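Local structure of EvpC (Edwardsiella tarda, 3EAA) at residues 129-134 with 156-161; 32-37 with 52-57; 81-86 with 103-108; 4-9 with 19-24. The protein serves as a secreted Hcp-family component of the type VI secretion system, probably working as a hexameric ring. All coordinates share one frame; numbering follows the deposited sequence.

Interaction 1: 129-134 with 156-161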
loop_
_atom_site.group_PDB
_atom_site.type_symbol
_atom_site.label_atom_id
_atom_site.label_comp_id
_atom_site.label_asym_id
_atom_site.label_seq_id
_atom_site.Cartn_x
_atom_site.Cartn_y
_atom_site.Cartn_z
ATOM N N ALA A 129 -3.547 -23.213 -15.487
ATOM C CA ALA A 129 -2.605 -23.183 -16.601
ATOM C C ALA A 129 -3.156 -23.985 -17.790
ATOM O O ALA A 129 -3.932 -24.920 -17.601
ATOM C CB ALA A 129 -1.262 -23.712 -16.163
ATOM N N TYR A 130 -2.763 -23.615 -19.007
ATOM C CA TYR A 130 -3.340 -24.216 -20.215
ATOM C C TYR A 130 -2.397 -24.227 -21.424
ATOM O O TYR A 130 -1.245 -23.811 -21.332
ATOM C CB TYR A 130 -4.667 -23.525 -20.578
ATOM C CG TYR A 130 -4.598 -22.009 -20.683
ATOM C CD1 TYR A 130 -4.409 -21.214 -19.554
ATOM C CD2 TYR A 130 -4.739 -21.376 -21.910
ATOM C CE1 TYR A 130 -4.352 -19.842 -19.655
ATOM C CE2 TYR A 130 -4.684 -20.003 -22.016
ATOM C CZ TYR A 130 -4.490 -19.243 -20.889
ATOM O OH TYR A 130 -4.434 -17.874 -21.006
ATOM N N LYS A 131 -2.888 -24.718 -22.558
ATOM C CA LYS A 131 -2.097 -24.738 -23.784
ATOM C C LYS A 131 -2.746 -23.901 -24.875
ATOM O O LYS A 131 -2.056 -23.213 -25.627
ATOM C CB LYS A 131 -1.901 -26.167 -24.292
ATOM C CG LYS A 131 -0.824 -26.951 -23.563
ATOM C CD LYS A 131 0.540 -26.314 -23.734
ATOM C CE LYS A 131 1.626 -27.224 -23.193
ATOM N NZ LYS A 131 2.963 -26.581 -23.223
ATOM N N GLU A 132 -4.073 -23.966 -24.961
ATOM C CA GLU A 132 -4.804 -23.304 -26.035
ATOM C C GLU A 132 -6.124 -22.715 -25.536
ATOM O O GLU A 132 -6.585 -23.055 -24.454
ATOM C CB GLU A 132 -5.046 -24.285 -27.184
ATOM C CG GLU A 132 -3.767 -24.798 -27.839
ATOM C CD GLU A 132 -4.032 -25.838 -28.913
ATOM O OE1 GLU A 132 -4.987 -26.632 -28.763
ATOM O OE2 GLU A 132 -3.278 -25.872 -29.906
ATOM N N VAL A 133 -6.736 -21.841 -26.329
ATOM C CA VAL A 133 -7.912 -21.107 -25.871
ATOM C C VAL A 133 -8.589 -20.314 -26.980
ATOM O O VAL A 133 -7.979 -20.022 -28.002
ATOM C CB VAL A 133 -7.532 -20.099 -24.794
ATOM C CG1 VAL A 133 -6.831 -18.901 -25.440
ATOM C CG2 VAL A 133 -8.770 -19.650 -24.044
ATOM N N THR A 134 -9.843 -19.929 -26.740
ATOM C CA THR A 134 -10.669 -19.234 -27.724
ATOM C C THR A 134 -11.585 -18.189 -27.081
ATOM O O THR A 134 -12.124 -18.421 -26.010
ATOM C CB THR A 134 -11.537 -20.241 -28.475
ATOM O OG1 THR A 134 -10.692 -21.221 -29.088
ATOM C CG2 THR A 134 -12.354 -19.544 -29.542
ATOM N N SER A 156 -2.685 -20.688 -29.828
ATOM C CA SER A 156 -2.057 -21.880 -29.261
ATOM C C SER A 156 -0.598 -21.667 -28.928
ATOM O O SER A 156 0.171 -21.207 -29.763
ATOM C CB SER A 156 -2.142 -23.050 -30.231
ATOM O OG SER A 156 -1.270 -24.099 -29.834
ATOM N N LEU A 157 -0.216 -22.053 -27.715
ATOM C CA LEU A 157 1.162 -21.955 -27.259
ATOM C C LEU A 157 1.998 -23.150 -27.693
ATOM O O LEU A 157 3.197 -23.199 -27.422
ATOM C CB LEU A 157 1.201 -21.817 -25.740
ATOM C CG LEU A 157 0.559 -20.538 -25.202
ATOM C CD1 LEU A 157 0.402 -20.598 -23.690
ATOM C CD2 LEU A 157 1.364 -19.312 -25.630
ATOM N N ILE A 158 1.373 -24.114 -28.363
ATOM C CA ILE A 158 2.131 -25.235 -28.896
ATOM C C ILE A 158 2.624 -24.918 -30.310
ATOM O O ILE A 158 3.652 -25.429 -30.751
ATOM C CB ILE A 158 1.314 -26.545 -28.919
ATOM C CG1 ILE A 158 0.209 -26.534 -27.866
ATOM C CG2 ILE A 158 2.224 -27.740 -28.700
ATOM C CD1 ILE A 158 -0.507 -27.868 -27.740
ATOM N N THR A 159 1.887 -24.064 -31.013
ATOM C CA THR A 159 2.211 -23.732 -32.391
ATOM C C THR A 159 2.694 -22.286 -32.525
ATOM O O THR A 159 3.459 -21.943 -33.434
ATOM C CB THR A 159 0.984 -23.930 -33.295
ATOM O OG1 THR A 159 0.379 -25.196 -33.007
ATOM C CG2 THR A 159 1.386 -23.904 -34.751
ATOM N N ASN A 160 2.249 -21.441 -31.602
ATOM C CA ASN A 160 2.436 -20.005 -31.732
ATOM C C ASN A 160 1.809 -19.568 -33.039
ATOM O O ASN A 160 2.413 -18.845 -33.821
ATOM C CB ASN A 160 3.912 -19.638 -31.702
ATOM C CG ASN A 160 4.649 -20.286 -30.547
ATOM O OD1 ASN A 160 4.216 -20.213 -29.395
ATOM N ND2 ASN A 160 5.775 -20.926 -30.849
ATOM N N LYS A 161 0.598 -20.055 -33.282
ATOM C CA LYS A 161 -0.217 -19.600 -34.400
ATOM C C LYS A 161 -1.591 -19.218 -33.850
ATOM O O LYS A 161 -1.875 -19.428 -32.665
ATOM C CB LYS A 161 -0.362 -20.695 -35.475
ATOM C CG LYS A 161 0.946 -21.166 -36.125
ATOM C CD LYS A 161 1.498 -20.185 -37.155
ATOM C CE LYS A 161 2.992 -20.431 -37.443
ATOM N NZ LYS A 161 3.285 -21.587 -38.348
#
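Glu132 and Ser156 meet as an antiparallel, non-hydrogen-bonded pair, with their CA atoms 4.5 Å apart. Beyond its CB, the Glu132 side chain swings CG anti to the carbonyl carbon (chi1 -63°), and the chain then runs extended alongside Ser156. CG lies 3.4 Å from Ser156 CB, and the carboxylate carbon CD stays close to the same hydroxymethyl group. At the tip, OE2 accepts a hydrogen bond from Ser156 OG at 2.7 Å through its anti lone pair, the one facing away from OE1. The same OE2 has the methyl CD1 of Ile158 at 4.0 Å. Ser156 OG is itself an acceptor for Ile158 N at 3.0 Å, so the hydroxyl acts both as donor and as acceptor. One backbone bond runs beside this, Leu157 N to Lys131 O at 3.0 Å, nearly straight at 171°. Ile158 also crosses the Lys131 side chain at about a right angle, while Lys131 NZ reaches Thr44 O and Gly46 O of a second subunit. The Ser156 hydroxyl thus closes an ST turn just where Lys131 and Glu132 together stand opposite the single residue Thr103, a classic beta bulge in the antiparallel sheet of the Hcp barrel.

Interaction 2: 32-37 with 52-57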
loop_
_atom_site.group_PDB
_atom_site.type_symbol
_atom_site.label_atom_id
_atom_site.label_comp_id
_atom_site.label_asym_id
_atom_site.label_seq_id
_atom_site.Cartn_x
_atom_site.Cartn_y
_atom_site.Cartn_z
ATOM N N TRP A 32 -8.028 -12.532 -16.630
ATOM C CA TRP A 32 -7.267 -13.231 -17.656
ATOM C C TRP A 32 -6.629 -12.209 -18.574
ATOM O O TRP A 32 -7.155 -11.115 -18.758
ATOM C CB TRP A 32 -8.176 -14.135 -18.489
ATOM C CG TRP A 32 -7.497 -14.659 -19.717
ATOM C CD1 TRP A 32 -6.760 -15.801 -19.816
ATOM C CD2 TRP A 32 -7.482 -14.058 -21.022
ATOM N NE1 TRP A 32 -6.291 -15.953 -21.101
ATOM C CE2 TRP A 32 -6.721 -14.897 -21.858
ATOM C CE3 TRP A 32 -8.040 -12.898 -21.563
ATOM C CZ2 TRP A 32 -6.503 -14.613 -23.203
ATOM C CZ3 TRP A 32 -7.822 -12.619 -22.906
ATOM C CH2 TRP A 32 -7.057 -13.472 -23.707
ATOM N N GLY A 33 -5.504 -12.569 -19.167
ATOM C CA GLY A 33 -4.757 -11.600 -19.935
ATOM C C GLY A 33 -3.814 -12.188 -20.960
ATOM O O GLY A 33 -3.349 -13.329 -20.847
ATOM N N ALA A 34 -3.532 -11.383 -21.972
ATOM C CA ALA A 34 -2.590 -11.759 -22.997
ATOM C C ALA A 34 -1.975 -10.483 -23.530
ATOM O O ALA A 34 -2.450 -9.388 -23.241
ATOM C CB ALA A 34 -3.298 -12.510 -24.096
ATOM N N GLY A 35 -0.915 -10.621 -24.304
ATOM C CA GLY A 35 -0.270 -9.470 -24.892
ATOM C C GLY A 35 1.132 -9.853 -25.290
ATOM O O GLY A 35 1.671 -10.834 -24.785
ATOM N N ASN A 36 1.719 -9.087 -26.200
ATOM C CA ASN A 36 3.037 -9.413 -26.707
ATOM C C ASN A 36 4.130 -8.529 -26.109
ATOM O O ASN A 36 3.869 -7.707 -25.232
ATOM C CB ASN A 36 3.047 -9.360 -28.233
ATOM C CG ASN A 36 2.620 -8.031 -28.765
ATOM O OD1 ASN A 36 3.399 -7.082 -28.795
ATOM N ND2 ASN A 36 1.376 -7.950 -29.203
ATOM N N GLU A 37 5.361 -8.720 -26.562
ATOM C CA GLU A 37 6.473 -7.946 -26.025
ATOM C C GLU A 37 6.864 -6.776 -26.931
ATOM O O GLU A 37 8.004 -6.670 -27.393
ATOM C CB GLU A 37 7.674 -8.846 -25.712
ATOM C CG GLU A 37 8.026 -9.847 -26.804
ATOM C CD GLU A 37 9.389 -10.481 -26.594
ATOM O OE1 GLU A 37 10.094 -10.709 -27.593
ATOM O OE2 GLU A 37 9.758 -10.738 -25.429
ATOM N N ALA A 52 4.585 -13.740 -28.452
ATOM C CA ALA A 52 3.265 -13.726 -27.893
ATOM C C ALA A 52 3.103 -14.279 -26.541
ATOM O O ALA A 52 3.557 -15.323 -26.264
ATOM C CB ALA A 52 2.422 -14.440 -28.754
HETATM N N MSE A 53 2.376 -13.609 -25.695
HETATM C CA MSE A 53 2.064 -14.285 -24.515
HETATM C C MSE A 53 0.859 -14.131 -23.756
HETATM O O MSE A 53 0.295 -13.106 -23.731
HETATM C CB MSE A 53 3.228 -14.429 -23.638
HETATM C CG MSE A 53 3.082 -15.557 -22.673
HETATM SE SE MSE A 53 4.837 -17.033 -22.633
HETATM C CE MSE A 53 2.823 -17.624 -21.719
HETATM N N MSE A 54 0.538 -15.200 -23.056
HETATM C CA MSE A 54 -0.691 -15.384 -22.345
HETATM C C MSE A 54 -0.559 -15.685 -20.887
HETATM O O MSE A 54 0.389 -16.235 -20.437
HETATM C CB MSE A 54 -1.577 -16.377 -23.066
HETATM C CG MSE A 54 -1.534 -16.271 -24.479
HETATM SE SE MSE A 54 -2.391 -18.145 -25.434
HETATM C CE MSE A 54 -3.751 -16.399 -24.988
ATOM N N SER A 55 -1.568 -15.291 -20.145
ATOM C CA SER A 55 -1.620 -15.486 -18.711
ATOM C C SER A 55 -2.467 -16.585 -18.153
ATOM O O SER A 55 -3.329 -17.059 -18.789
ATOM C CB SER A 55 -1.892 -14.191 -17.969
ATOM O OG SER A 55 -3.214 -14.035 -17.662
ATOM N N VAL A 56 -2.195 -17.016 -16.947
ATOM C CA VAL A 56 -3.065 -18.002 -16.348
ATOM C C VAL A 56 -4.432 -17.363 -16.173
ATOM O O VAL A 56 -4.561 -16.135 -16.221
ATOM C CB VAL A 56 -2.509 -18.454 -14.997
ATOM C CG1 VAL A 56 -3.333 -19.578 -14.439
ATOM C CG2 VAL A 56 -1.064 -18.893 -15.157
ATOM N N LEU A 57 -5.454 -18.194 -16.007
ATOM C CA LEU A 57 -6.782 -17.704 -15.675
ATOM C C LEU A 57 -6.936 -17.838 -14.178
ATOM O O LEU A 57 -6.606 -18.875 -13.613
ATOM C CB LEU A 57 -7.849 -18.539 -16.369
ATOM C CG LEU A 57 -9.279 -18.313 -15.884
ATOM C CD1 LEU A 57 -9.916 -17.140 -16.596
ATOM C CD2 LEU A 57 -10.115 -19.555 -16.096
#
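Strands 32-36 and 52-54 run antiparallel, their short axes 4.7 Å apart at an angle of 168°, with Ala34 set against Met54, Gly35 against Met53 and Asn36 against Ala52. Gly35 and Met53 form the hydrogen-bonded pair: Gly35 N reaches Met53 O at 2.8 Å, and Met53 N returns to Gly35 O at 3.0 Å. The return bond is the more distorted of the two, since its donor stands well above the carbonyl plane of Gly35. Further along, Ser55 N donates to Gly33 O at 2.7 Å. Beyond this the ladder gives way to a side chain, because Ser55 OG receives only a weak bond from Gly33 N at 3.1 Å and itself donates to Val56 O. The pair is a beta hairpin with a long connecting loop, and strand 32-36 lies outermost in its sheet within the chain. Trp32, Gly33 and Ala34 continue the ladder antiparallel into a third subunit, which carries the sheet across an interface of the six-chain assembly; Asn36 ND2 bonds to Ala74 O of that same subunit. On the Ala34 face, the Met54 side chain (selenomethionine) lies against the methyl of Ala34. Its CE is placed at the edge of the Trp32 ring, near the ring plane and 3.7 Å from CZ2, but this position is doubtful because the CG-SE-CE angle closes to roughly 60°. A chi1 of 169° sets the Trp32 indole beside that residue's own carbonyl carbon. Trp32 CB meets Leu57 CD1 at 4.0 Å.

Interaction 3: 81-86 with 103-108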
loop_
_atom_site.group_PDB
_atom_site.type_symbol
_atom_site.label_atom_id
_atom_site.label_comp_id
_atom_site.label_asym_id
_atom_site.label_seq_id
_atom_site.Cartn_x
_atom_site.Cartn_y
_atom_site.Cartn_z
ATOM N N PRO A 81 -8.593 -32.080 -20.474
ATOM C CA PRO A 81 -8.583 -31.812 -21.909
ATOM C C PRO A 81 -9.121 -30.431 -22.187
ATOM O O PRO A 81 -8.704 -29.765 -23.131
ATOM C CB PRO A 81 -9.581 -32.837 -22.454
ATOM C CG PRO A 81 -9.840 -33.806 -21.318
ATOM C CD PRO A 81 -9.659 -33.018 -20.086
ATOM N N THR A 82 -10.059 -30.006 -21.356
ATOM C CA THR A 82 -10.891 -28.877 -21.720
ATOM C C THR A 82 -11.512 -28.167 -20.536
ATOM O O THR A 82 -12.184 -28.775 -19.704
ATOM C CB THR A 82 -12.017 -29.347 -22.640
ATOM O OG1 THR A 82 -11.463 -29.703 -23.909
ATOM C CG2 THR A 82 -13.062 -28.259 -22.816
ATOM N N LEU A 83 -11.293 -26.862 -20.491
ATOM C CA LEU A 83 -11.964 -25.995 -19.545
ATOM C C LEU A 83 -12.782 -24.963 -20.321
ATOM O O LEU A 83 -12.251 -24.254 -21.167
ATOM C CB LEU A 83 -10.940 -25.294 -18.662
ATOM C CG LEU A 83 -11.568 -24.334 -17.665
ATOM C CD1 LEU A 83 -12.143 -25.126 -16.507
ATOM C CD2 LEU A 83 -10.556 -23.317 -17.189
ATOM N N GLU A 84 -14.076 -24.899 -20.033
ATOM C CA GLU A 84 -14.957 -23.947 -20.682
ATOM C C GLU A 84 -15.395 -22.870 -19.713
ATOM O O GLU A 84 -16.054 -23.147 -18.729
ATOM C CB GLU A 84 -16.205 -24.645 -21.221
ATOM C CG GLU A 84 -15.969 -25.526 -22.430
ATOM C CD GLU A 84 -17.101 -26.524 -22.644
ATOM O OE1 GLU A 84 -18.272 -26.104 -22.787
ATOM O OE2 GLU A 84 -16.817 -27.738 -22.669
ATOM N N LEU A 85 -15.043 -21.630 -20.000
ATOM C CA LEU A 85 -15.569 -20.524 -19.215
ATOM C C LEU A 85 -16.758 -19.871 -19.922
ATOM O O LEU A 85 -16.790 -19.761 -21.159
ATOM C CB LEU A 85 -14.483 -19.490 -18.919
ATOM C CG LEU A 85 -14.813 -18.623 -17.703
ATOM C CD1 LEU A 85 -13.552 -18.192 -16.980
ATOM C CD2 LEU A 85 -15.664 -17.425 -18.104
ATOM N N GLU A 86 -17.735 -19.439 -19.133
ATOM C CA GLU A 86 -18.971 -18.933 -19.697
ATOM C C GLU A 86 -19.632 -17.873 -18.814
ATOM O O GLU A 86 -20.028 -18.148 -17.680
ATOM C CB GLU A 86 -19.923 -20.097 -19.929
ATOM C CG GLU A 86 -20.898 -19.894 -21.047
ATOM C CD GLU A 86 -21.490 -21.206 -21.535
ATOM O OE1 GLU A 86 -20.709 -22.141 -21.826
ATOM O OE2 GLU A 86 -22.734 -21.298 -21.632
ATOM N N THR A 103 -7.839 -25.601 -23.702
ATOM C CA THR A 103 -7.539 -26.956 -24.112
ATOM C C THR A 103 -6.207 -27.352 -23.503
ATOM O O THR A 103 -5.236 -26.612 -23.611
ATOM C CB THR A 103 -7.461 -27.058 -25.659
ATOM O OG1 THR A 103 -8.460 -26.226 -26.257
ATOM C CG2 THR A 103 -7.667 -28.482 -26.130
ATOM N N HIS A 104 -6.167 -28.517 -22.866
ATOM C CA HIS A 104 -4.966 -28.998 -22.177
ATOM C C HIS A 104 -4.695 -28.214 -20.887
ATOM O O HIS A 104 -3.637 -27.615 -20.702
ATOM C CB HIS A 104 -3.749 -29.003 -23.109
ATOM C CG HIS A 104 -3.920 -29.877 -24.306
ATOM N ND1 HIS A 104 -3.907 -31.266 -24.228
ATOM C CD2 HIS A 104 -4.131 -29.592 -25.610
ATOM C CE1 HIS A 104 -4.098 -31.773 -25.421
ATOM N NE2 HIS A 104 -4.238 -30.778 -26.291
ATOM N N VAL A 105 -5.667 -28.251 -19.989
ATOM C CA VAL A 105 -5.637 -27.442 -18.793
ATOM C C VAL A 105 -5.074 -28.174 -17.585
ATOM O O VAL A 105 -5.226 -29.387 -17.455
ATOM C CB VAL A 105 -7.049 -26.971 -18.420
ATOM C CG1 VAL A 105 -6.978 -25.643 -17.663
ATOM C CG2 VAL A 105 -7.910 -26.841 -19.657
ATOM N N ALA A 106 -4.443 -27.411 -16.692
ATOM C CA ALA A 106 -3.989 -27.901 -15.390
ATOM C C ALA A 106 -4.346 -26.908 -14.282
ATOM O O ALA A 106 -4.530 -25.726 -14.529
ATOM C CB ALA A 106 -2.483 -28.138 -15.416
ATOM N N VAL A 107 -4.445 -27.390 -13.053
ATOM C CA VAL A 107 -4.502 -26.488 -11.911
ATOM C C VAL A 107 -3.077 -26.215 -11.430
ATOM O O VAL A 107 -2.388 -27.122 -10.965
ATOM C CB VAL A 107 -5.332 -27.064 -10.742
ATOM C CG1 VAL A 107 -5.278 -26.114 -9.561
ATOM C CG2 VAL A 107 -6.770 -27.322 -11.162
ATOM N N SER A 108 -2.631 -24.969 -11.551
ATOM C CA SER A 108 -1.259 -24.621 -11.193
ATOM C C SER A 108 -1.167 -24.223 -9.727
ATOM O O SER A 108 -0.108 -24.290 -9.111
ATOM C CB SER A 108 -0.736 -23.492 -12.084
ATOM O OG SER A 108 -1.674 -22.428 -12.177
#
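Pro81 and Leu83 meet Thr103, His104 and Val105 in a short backbone-led contact at a corner of the beta barrel, where the chain passes from strand 96-102, the neighbour of 80-88, into strand 105-113 of the other sheet. Thr82 and Thr103 are paired antiparallel without hydrogen bonds, their CA atoms 4.5 Å apart and their side chains on the same face. Past Thr103 the second segment turns off into the other sheet, while Leu83 stays laddered to Phe102. The evidence for the corner is the turn at Thr103-His104, where His104 has positive phi (72°); its CB, like that of Pro81, points away from the partner segment. A single hydrogen bond crosses: His104 N to Pro81 O, 2.8 Å long. The N-H points well at the oxygen (164°), yet it comes from above the carbonyl plane, with a C=O...N angle of 118°, and so does not follow a lone pair. Pro81 O also receives a CA-H...O contact from Thr103 CA at 3.2 Å, and the Thr103 methyl CG2 lies 3.4 Å from it. On the inner side, Val105 CG2 packs on Leu83 CB at 3.5 Å and comes equally near Leu83 N. That CG2 is anti to the carbonyl carbon of Val105, which directs it across the gap. Phe128, from strand 123-129, touches both Leu83 and Val105 from the second sheet. Chemically, then, one carbonyl oxygen gathers the polar part of the contact beside exposed residues, while the buried part across the two segments is apolar packing, Val105 CG2 against Leu83.

Interaction 4: 4-9 with 19-24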
loop_
_atom_site.group_PDB
_atom_site.type_symbol
_atom_site.label_atom_id
_atom_site.label_comp_id
_atom_site.label_asym_id
_atom_site.label_seq_id
_atom_site.Cartn_x
_atom_site.Cartn_y
_atom_site.Cartn_z
ATOM N N ASP A 4 -23.250 -13.371 -14.602
ATOM C CA ASP A 4 -23.105 -14.622 -13.871
ATOM C C ASP A 4 -22.138 -15.547 -14.595
ATOM O O ASP A 4 -22.356 -15.880 -15.760
ATOM C CB ASP A 4 -24.464 -15.289 -13.726
ATOM C CG ASP A 4 -25.438 -14.443 -12.927
ATOM O OD1 ASP A 4 -25.234 -14.306 -11.706
ATOM O OD2 ASP A 4 -26.404 -13.910 -13.514
ATOM N N THR A 5 -21.079 -15.969 -13.903
ATOM C CA THR A 5 -20.008 -16.744 -14.524
ATOM C C THR A 5 -19.986 -18.228 -14.121
ATOM O O THR A 5 -19.964 -18.563 -12.936
ATOM C CB THR A 5 -18.650 -16.133 -14.174
ATOM O OG1 THR A 5 -18.767 -14.715 -14.146
ATOM C CG2 THR A 5 -17.595 -16.540 -15.192
ATOM N N TYR A 6 -19.974 -19.114 -15.112
ATOM C CA TYR A 6 -19.868 -20.545 -14.849
ATOM C C TYR A 6 -18.654 -21.130 -15.544
ATOM O O TYR A 6 -18.192 -20.600 -16.544
ATOM C CB TYR A 6 -21.116 -21.298 -15.320
ATOM C CG TYR A 6 -22.439 -20.674 -14.925
ATOM C CD1 TYR A 6 -23.054 -19.733 -15.739
ATOM C CD2 TYR A 6 -23.085 -21.043 -13.753
ATOM C CE1 TYR A 6 -24.270 -19.164 -15.390
ATOM C CE2 TYR A 6 -24.301 -20.479 -13.394
ATOM C CZ TYR A 6 -24.886 -19.540 -14.219
ATOM O OH TYR A 6 -26.096 -18.973 -13.886
ATOM N N ILE A 7 -18.157 -22.245 -15.028
ATOM C CA ILE A 7 -16.971 -22.873 -15.599
ATOM C C ILE A 7 -17.027 -24.403 -15.536
ATOM O O ILE A 7 -17.389 -24.977 -14.512
ATOM C CB ILE A 7 -15.688 -22.361 -14.917
ATOM C CG1 ILE A 7 -14.486 -22.537 -15.841
ATOM C CG2 ILE A 7 -15.463 -23.053 -13.572
ATOM C CD1 ILE A 7 -13.204 -22.017 -15.256
ATOM N N LYS A 8 -16.660 -25.053 -16.639
ATOM C CA LYS A 8 -16.777 -26.507 -16.760
ATOM C C LYS A 8 -15.452 -27.248 -16.936
ATOM O O LYS A 8 -14.592 -26.842 -17.721
ATOM C CB LYS A 8 -17.703 -26.877 -17.911
ATOM C CG LYS A 8 -17.545 -28.312 -18.363
ATOM C CD LYS A 8 -18.594 -28.672 -19.396
ATOM C CE LYS A 8 -18.710 -30.181 -19.559
ATOM N NZ LYS A 8 -20.033 -30.591 -20.128
ATOM N N LEU A 9 -15.318 -28.347 -16.193
ATOM C CA LEU A 9 -14.146 -29.218 -16.236
ATOM C C LEU A 9 -14.582 -30.636 -16.538
ATOM O O LEU A 9 -15.625 -31.088 -16.062
ATOM C CB LEU A 9 -13.442 -29.233 -14.887
ATOM C CG LEU A 9 -12.350 -28.223 -14.558
ATOM C CD1 LEU A 9 -12.269 -28.076 -13.050
ATOM C CD2 LEU A 9 -11.012 -28.663 -15.124
ATOM N N ASP A 19 -30.674 -24.074 -15.393
ATOM C CA ASP A 19 -30.939 -24.953 -16.515
ATOM C C ASP A 19 -29.729 -25.198 -17.412
ATOM O O ASP A 19 -29.290 -26.329 -17.571
ATOM C CB ASP A 19 -32.108 -24.397 -17.324
ATOM C CG ASP A 19 -33.389 -24.347 -16.517
ATOM O OD1 ASP A 19 -33.663 -25.338 -15.810
ATOM O OD2 ASP A 19 -34.122 -23.332 -16.587
ATOM N N LYS A 20 -29.183 -24.138 -17.990
ATOM C CA LYS A 20 -28.119 -24.279 -18.986
ATOM C C LYS A 20 -26.747 -24.686 -18.420
ATOM O O LYS A 20 -25.832 -25.005 -19.179
ATOM C CB LYS A 20 -28.002 -23.001 -19.827
ATOM N N HIS A 21 -26.600 -24.684 -17.099
ATOM C CA HIS A 21 -25.303 -25.000 -16.500
ATOM C C HIS A 21 -25.399 -25.965 -15.317
ATOM O O HIS A 21 -24.916 -25.678 -14.220
ATOM C CB HIS A 21 -24.577 -23.717 -16.093
ATOM C CG HIS A 21 -24.409 -22.745 -17.212
ATOM N ND1 HIS A 21 -23.236 -22.639 -17.941
ATOM C CD2 HIS A 21 -25.261 -21.846 -17.754
ATOM C CE1 HIS A 21 -23.376 -21.718 -18.866
ATOM N NE2 HIS A 21 -24.601 -21.213 -18.779
ATOM N N LYS A 22 -26.007 -27.119 -15.558
ATOM C CA LYS A 22 -26.262 -28.077 -14.496
ATOM C C LYS A 22 -24.973 -28.724 -13.981
ATOM O O LYS A 22 -24.178 -29.255 -14.763
ATOM C CB LYS A 22 -27.262 -29.136 -14.968
ATOM C CG LYS A 22 -28.639 -28.568 -15.307
ATOM C CD LYS A 22 -29.504 -29.590 -16.047
ATOM C CE LYS A 22 -30.834 -28.984 -16.494
ATOM N NZ LYS A 22 -31.803 -30.010 -16.982
ATOM N N LYS A 23 -24.776 -28.658 -12.665
ATOM C CA LYS A 23 -23.593 -29.222 -12.012
ATOM C C LYS A 23 -22.271 -28.552 -12.428
ATOM O O LYS A 23 -21.184 -29.011 -12.065
ATOM C CB LYS A 23 -23.535 -30.742 -12.211
ATOM C CG LYS A 23 -24.557 -31.510 -11.375
ATOM C CD LYS A 23 -24.793 -32.936 -11.883
ATOM C CE LYS A 23 -23.998 -33.979 -11.098
ATOM N NZ LYS A 23 -24.580 -35.350 -11.230
ATOM N N TRP A 24 -22.368 -27.463 -13.183
ATOM C CA TRP A 24 -21.208 -26.640 -13.481
ATOM C C TRP A 24 -20.699 -26.030 -12.194
ATOM O O TRP A 24 -21.388 -26.067 -11.180
ATOM C CB TRP A 24 -21.605 -25.505 -14.411
ATOM C CG TRP A 24 -21.670 -25.883 -15.832
ATOM C CD1 TRP A 24 -22.409 -26.886 -16.377
ATOM C CD2 TRP A 24 -20.984 -25.248 -16.914
ATOM N NE1 TRP A 24 -22.218 -26.922 -17.735
ATOM C CE2 TRP A 24 -21.349 -25.928 -18.090
ATOM C CE3 TRP A 24 -20.090 -24.173 -16.998
ATOM C CZ2 TRP A 24 -20.854 -25.568 -19.340
ATOM C CZ3 TRP A 24 -19.600 -23.818 -18.243
ATOM C CH2 TRP A 24 -19.984 -24.513 -19.395
#
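Tyr6 lays its ring on that of His21 in an offset stack, with centroids 4.1 Å apart and planes only 12° from parallel. Tyr6 CD1 sits over the centre of the imidazole, and His21 CB adds a CH-pi contact over the same tyrosine ring, 4.0 Å from its centroid. A chi1 of -46°, with CG anti to the carbonyl carbon, brings the tyrosine ring over His21. Separately, Tyr6 CB lies 3.5 Å from Trp24 CE3. Ile7 turns its side chain away, toward Leu57 and Val59, and only its backbone joins in: Ile7 N comes to the edge of the Trp24 ring, near its plane, 3.4 Å from CE3. At Lys8 the contact changes from edge to face. Lys8 CB stands 3.4 Å from the centroid of the six-membered ring of Trp24, 4° off the ring normal, and the extended chain then carries CD past CZ2 at 3.8 Å before its end leads away. The opposite face of the indole meets the rim of the imidazole, with His21 ND1 3.5 Å above the plane. Trp24 is therefore clamped between an aliphatic chain and a histidine whose own face is taken by Tyr6, which probably restricts how far the indole and the imidazole can tilt. No hydrogen bond joins the segments. A type II beta turn from His21 to Trp24, closed by Trp24 N to His21 O at 3.3 Å, shapes the loop that packs back on strand 4-9 through the Tyr-His stack and the CH-pi contact, within the connection from 4-9 to its antiparallel neighbour 25-27, outermost in the sheet within this chain.

Overall arrangement
Interactions 1, 2 and 3 lie close together: interaction 1 is centred about 11 Å from each of the other two. Tyr130 ties interaction 1 to interaction 2, its OH lying 2.6 Å from Ser55 O and 2.7 Å from Trp32 NE1, both probable hydrogen bonds. Toward interaction 3, Ala129 O is 2.7 Å from Ala106 N. Interaction 4 lies on the far side of the chain's centre from interactions 1 and 2, but shares a sheet with interaction 3, where Glu86 O meets Tyr6 N at 2.7 Å. Leu57 packs on Leu83, Leu85 and Ile7, joining the two sheets. The first three contacts touch neighbouring subunits; interaction 4 touches none in the assembly.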